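Local coordinates for protein glutathione S-transferase enzyme with thioredoxin-like domain (Xenorhabdus nematophila, PDB 4L8E) that binds glutathione and, as a member of the glutathione S-transferase family, probably catalyses its conjugation to electrophilic substrates or related thiol chemistry, at residues A192-A197 and E218-R223. Residues are numbered along the deposited sequence; the frame is centred on the assembly and turned at random.
With GSH (glutathione), chain B.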
loop_
_atom_site.group_PDB
_atom_site.type_symbol
_atom_site.label_atom_id
_atom_site.label_comp_id
_atom_site.label_asym_id
_atom_site.label_seq_id
_atom_site.Cartn_x
_atom_site.Cartn_y
_atom_site.Cartn_z
ATOM N N ALA A 192 -7.270 -6.344 7.065
ATOM C CA ALA A 192 -6.790 -6.151 5.706
ATOM C C ALA A 192 -6.320 -7.469 5.064
ATOM O O ALA A 192 -6.559 -7.710 3.866
ATOM C CB ALA A 192 -5.671 -5.121 5.675
ATOM N N VAL A 193 -5.663 -8.308 5.844
ATOM C CA VAL A 193 -5.072 -9.547 5.338
ATOM C C VAL A 193 -6.106 -10.661 5.166
ATOM O O VAL A 193 -6.079 -11.423 4.191
ATOM C CB VAL A 193 -3.930 -10.021 6.241
ATOM C CG1 VAL A 193 -3.373 -11.381 5.809
ATOM C CG2 VAL A 193 -2.776 -8.989 6.194
ATOM N N TYR A 194 -7.039 -10.757 6.092
ATOM C CA TYR A 194 -7.931 -11.903 6.094
ATOM C C TYR A 194 -8.660 -12.196 4.774
ATOM O O TYR A 194 -8.702 -13.326 4.332
ATOM C CB TYR A 194 -8.926 -11.840 7.269
ATOM C CG TYR A 194 -9.906 -12.974 7.283
ATOM C CD1 TYR A 194 -9.580 -14.207 7.849
ATOM C CD2 TYR A 194 -11.153 -12.840 6.711
ATOM C CE1 TYR A 194 -10.465 -15.261 7.865
ATOM C CE2 TYR A 194 -12.056 -13.902 6.717
ATOM C CZ TYR A 194 -11.712 -15.101 7.294
ATOM O OH TYR A 194 -12.621 -16.120 7.299
ATOM N N PRO A 195 -9.273 -11.185 4.146
ATOM C CA PRO A 195 -10.051 -11.510 2.946
ATOM C C PRO A 195 -9.201 -12.049 1.806
ATOM O O PRO A 195 -9.748 -12.781 0.961
ATOM C CB PRO A 195 -10.682 -10.160 2.574
ATOM C CG PRO A 195 -10.720 -9.406 3.875
ATOM C CD PRO A 195 -9.460 -9.792 4.568
ATOM N N TRP A 196 -7.917 -11.726 1.810
ATOM C CA TRP A 196 -6.977 -12.250 0.829
ATOM C C TRP A 196 -6.478 -13.638 1.208
ATOM O O TRP A 196 -6.452 -14.542 0.384
ATOM C CB TRP A 196 -5.807 -11.276 0.649
ATOM C CG TRP A 196 -6.164 -10.153 -0.295
ATOM C CD1 TRP A 196 -6.575 -8.878 0.033
ATOM C CD2 TRP A 196 -6.212 -10.232 -1.719
ATOM N NE1 TRP A 196 -6.847 -8.167 -1.115
ATOM C CE2 TRP A 196 -6.629 -8.973 -2.199
ATOM C CE3 TRP A 196 -5.941 -11.250 -2.642
ATOM C CZ2 TRP A 196 -6.784 -8.714 -3.552
ATOM C CZ3 TRP A 196 -6.105 -10.992 -3.961
ATOM C CH2 TRP A 196 -6.495 -9.722 -4.420
ATOM N N ALA A 197 -6.113 -13.815 2.474
ATOM C CA ALA A 197 -5.655 -15.129 2.942
ATOM C C ALA A 197 -6.754 -16.197 2.870
ATOM O O ALA A 197 -6.449 -17.372 2.667
ATOM C CB ALA A 197 -5.113 -15.021 4.346
ATOM N N GLU A 218 -8.649 -19.792 10.930
ATOM C CA GLU A 218 -9.674 -20.488 11.694
ATOM C C GLU A 218 -10.203 -19.611 12.837
ATOM O O GLU A 218 -11.398 -19.596 13.120
ATOM C CB GLU A 218 -9.125 -21.826 12.203
ATOM C CG GLU A 218 -9.059 -22.898 11.104
ATOM C CD GLU A 218 -8.173 -24.119 11.407
ATOM O OE1 GLU A 218 -7.466 -24.181 12.445
ATOM O OE2 GLU A 218 -8.184 -25.035 10.561
ATOM N N LYS A 219 -9.300 -18.901 13.496
ATOM C CA LYS A 219 -9.647 -18.030 14.612
ATOM C C LYS A 219 -10.527 -16.855 14.144
ATOM O O LYS A 219 -11.535 -16.513 14.773
ATOM C CB LYS A 219 -8.334 -17.487 15.202
ATOM C CG LYS A 219 -8.429 -16.590 16.395
ATOM C CD LYS A 219 -7.065 -16.515 17.116
ATOM C CE LYS A 219 -5.986 -15.797 16.308
ATOM N NZ LYS A 219 -4.679 -15.851 17.031
ATOM N N ILE A 220 -10.126 -16.218 13.054
ATOM C CA ILE A 220 -10.843 -15.040 12.572
ATOM C C ILE A 220 -12.207 -15.442 11.981
ATOM O O ILE A 220 -13.200 -14.702 12.065
ATOM C CB ILE A 220 -9.986 -14.269 11.574
ATOM C CG1 ILE A 220 -8.794 -13.655 12.310
ATOM C CG2 ILE A 220 -10.788 -13.173 10.886
ATOM C CD1 ILE A 220 -7.726 -13.202 11.411
ATOM N N GLN A 221 -12.259 -16.635 11.405
ATOM C CA GLN A 221 -13.505 -17.178 10.871
ATOM C C GLN A 221 -14.563 -17.344 11.959
ATOM O O GLN A 221 -15.762 -17.294 11.691
ATOM C CB GLN A 221 -13.230 -18.520 10.198
ATOM C CG GLN A 221 -14.351 -19.048 9.338
ATOM C CD GLN A 221 -14.022 -20.409 8.733
ATOM O OE1 GLN A 221 -13.277 -21.202 9.318
ATOM N NE2 GLN A 221 -14.574 -20.683 7.554
ATOM N N GLN A 222 -14.125 -17.538 13.197
ATOM C CA GLN A 222 -15.064 -17.722 14.316
ATOM C C GLN A 222 -15.697 -16.409 14.839
ATOM O O GLN A 222 -16.712 -16.427 15.566
ATOM C CB GLN A 222 -14.379 -18.458 15.463
ATOM C CG GLN A 222 -14.124 -19.962 15.213
ATOM C CD GLN A 222 -15.403 -20.772 15.006
ATOM O OE1 GLN A 222 -15.647 -21.295 13.915
ATOM N NE2 GLN A 222 -16.222 -20.883 16.059
ATOM N N ARG A 223 -15.114 -15.274 14.481
ATOM C CA ARG A 223 -15.656 -13.982 14.893
ATOM C C ARG A 223 -17.033 -13.734 14.286
ATOM O O ARG A 223 -17.209 -13.835 13.068
ATOM C CB ARG A 223 -14.702 -12.854 14.481
ATOM C CG ARG A 223 -13.309 -12.990 15.082
ATOM C CD ARG A 223 -12.422 -11.767 14.716
ATOM N NE ARG A 223 -12.920 -10.551 15.350
ATOM C CZ ARG A 223 -12.626 -10.158 16.596
ATOM N NH1 ARG A 223 -11.797 -10.853 17.364
ATOM N NH2 ARG A 223 -13.148 -9.038 17.058
HETATM N N1 GSH B . -8.356 -4.776 -13.663
HETATM C CA1 GSH B . -8.123 -5.757 -12.670
HETATM C C1 GSH B . -7.114 -6.745 -13.184
HETATM O O11 GSH B . -6.984 -6.931 -14.434
HETATM O O12 GSH B . -6.406 -7.409 -12.361
HETATM C CB1 GSH B . -9.395 -6.456 -12.380
HETATM C CG1 GSH B . -9.255 -7.545 -11.335
HETATM C CD1 GSH B . -9.172 -6.971 -9.935
HETATM O OE1 GSH B . -9.632 -5.880 -9.678
HETATM N N2 GSH B . -8.509 -7.764 -8.918
HETATM C CA2 GSH B . -8.398 -7.292 -7.577
HETATM C C2 GSH B . -6.917 -7.145 -7.263
HETATM O O2 GSH B . -6.043 -7.887 -7.737
HETATM C CB2 GSH B . -8.999 -8.241 -6.606
HETATM S SG2 GSH B . -10.785 -8.320 -6.811
HETATM N N3 GSH B . -6.504 -6.087 -6.407
HETATM C CA3 GSH B . -5.096 -5.950 -6.121
HETATM C C3 GSH B . -4.927 -5.331 -4.792
HETATM O O31 GSH B . -5.809 -5.497 -3.911
HETATM O O32 GSH B . -3.891 -4.638 -4.576
#
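Ile220 lays its CG2 methyl over one face of the Tyr194 ring. This is a CH-pi contact, with CG2 3.7 Å from the ring centroid of Tyr194 and 22° off the ring normal. The methyl is shifted toward the rim, on the CD1 side, and Ile220 CG2 comes within 3.4 Å of Tyr194 CD1. Ile220 CB follows at 3.7 Å from the same Tyr194 CD1. The two side chains run past each other in opposite directions. In Tyr194, CG is anti to the backbone N (chi1 178°), which sends the ring straight out from its helix toward 218-223. The phenol oxygen meets the aliphatic part of Gln221 in a van der Waals contact, with Tyr194 OH 3.8 Å from Gln221 CB and CG a little farther off. The extended Gln221 chain then leads its amide away from the ring.

The contact joins helices 188-197 and 211-221 in the all-helical C-terminal domain of the glutathione S-transferase fold. Leu217, from the same helix as Ile220, also touches the Tyr194 side chain. Thr226 and Tyr230 reach it from helix 224-230. Helix 188-197 is kinked at Pro195, whose N has no hydrogen to donate; Trp196 N makes a weak bond to Val193 O.

Trp196 leaves the same helix for the glutathione pocket. Trp196 CZ2 lies 3.4 Å from glutathione O31, and Trp196 CH2 is 3.6 Å from glutathione CB2. Glutathione C2 sits at the indole edge, in the ring plane. Trp196 NE1 is hydrogen-bonded to Asn38 OD1, while Asn38 ND2 binds this same glutathione, as does Arg159 of the second subunit.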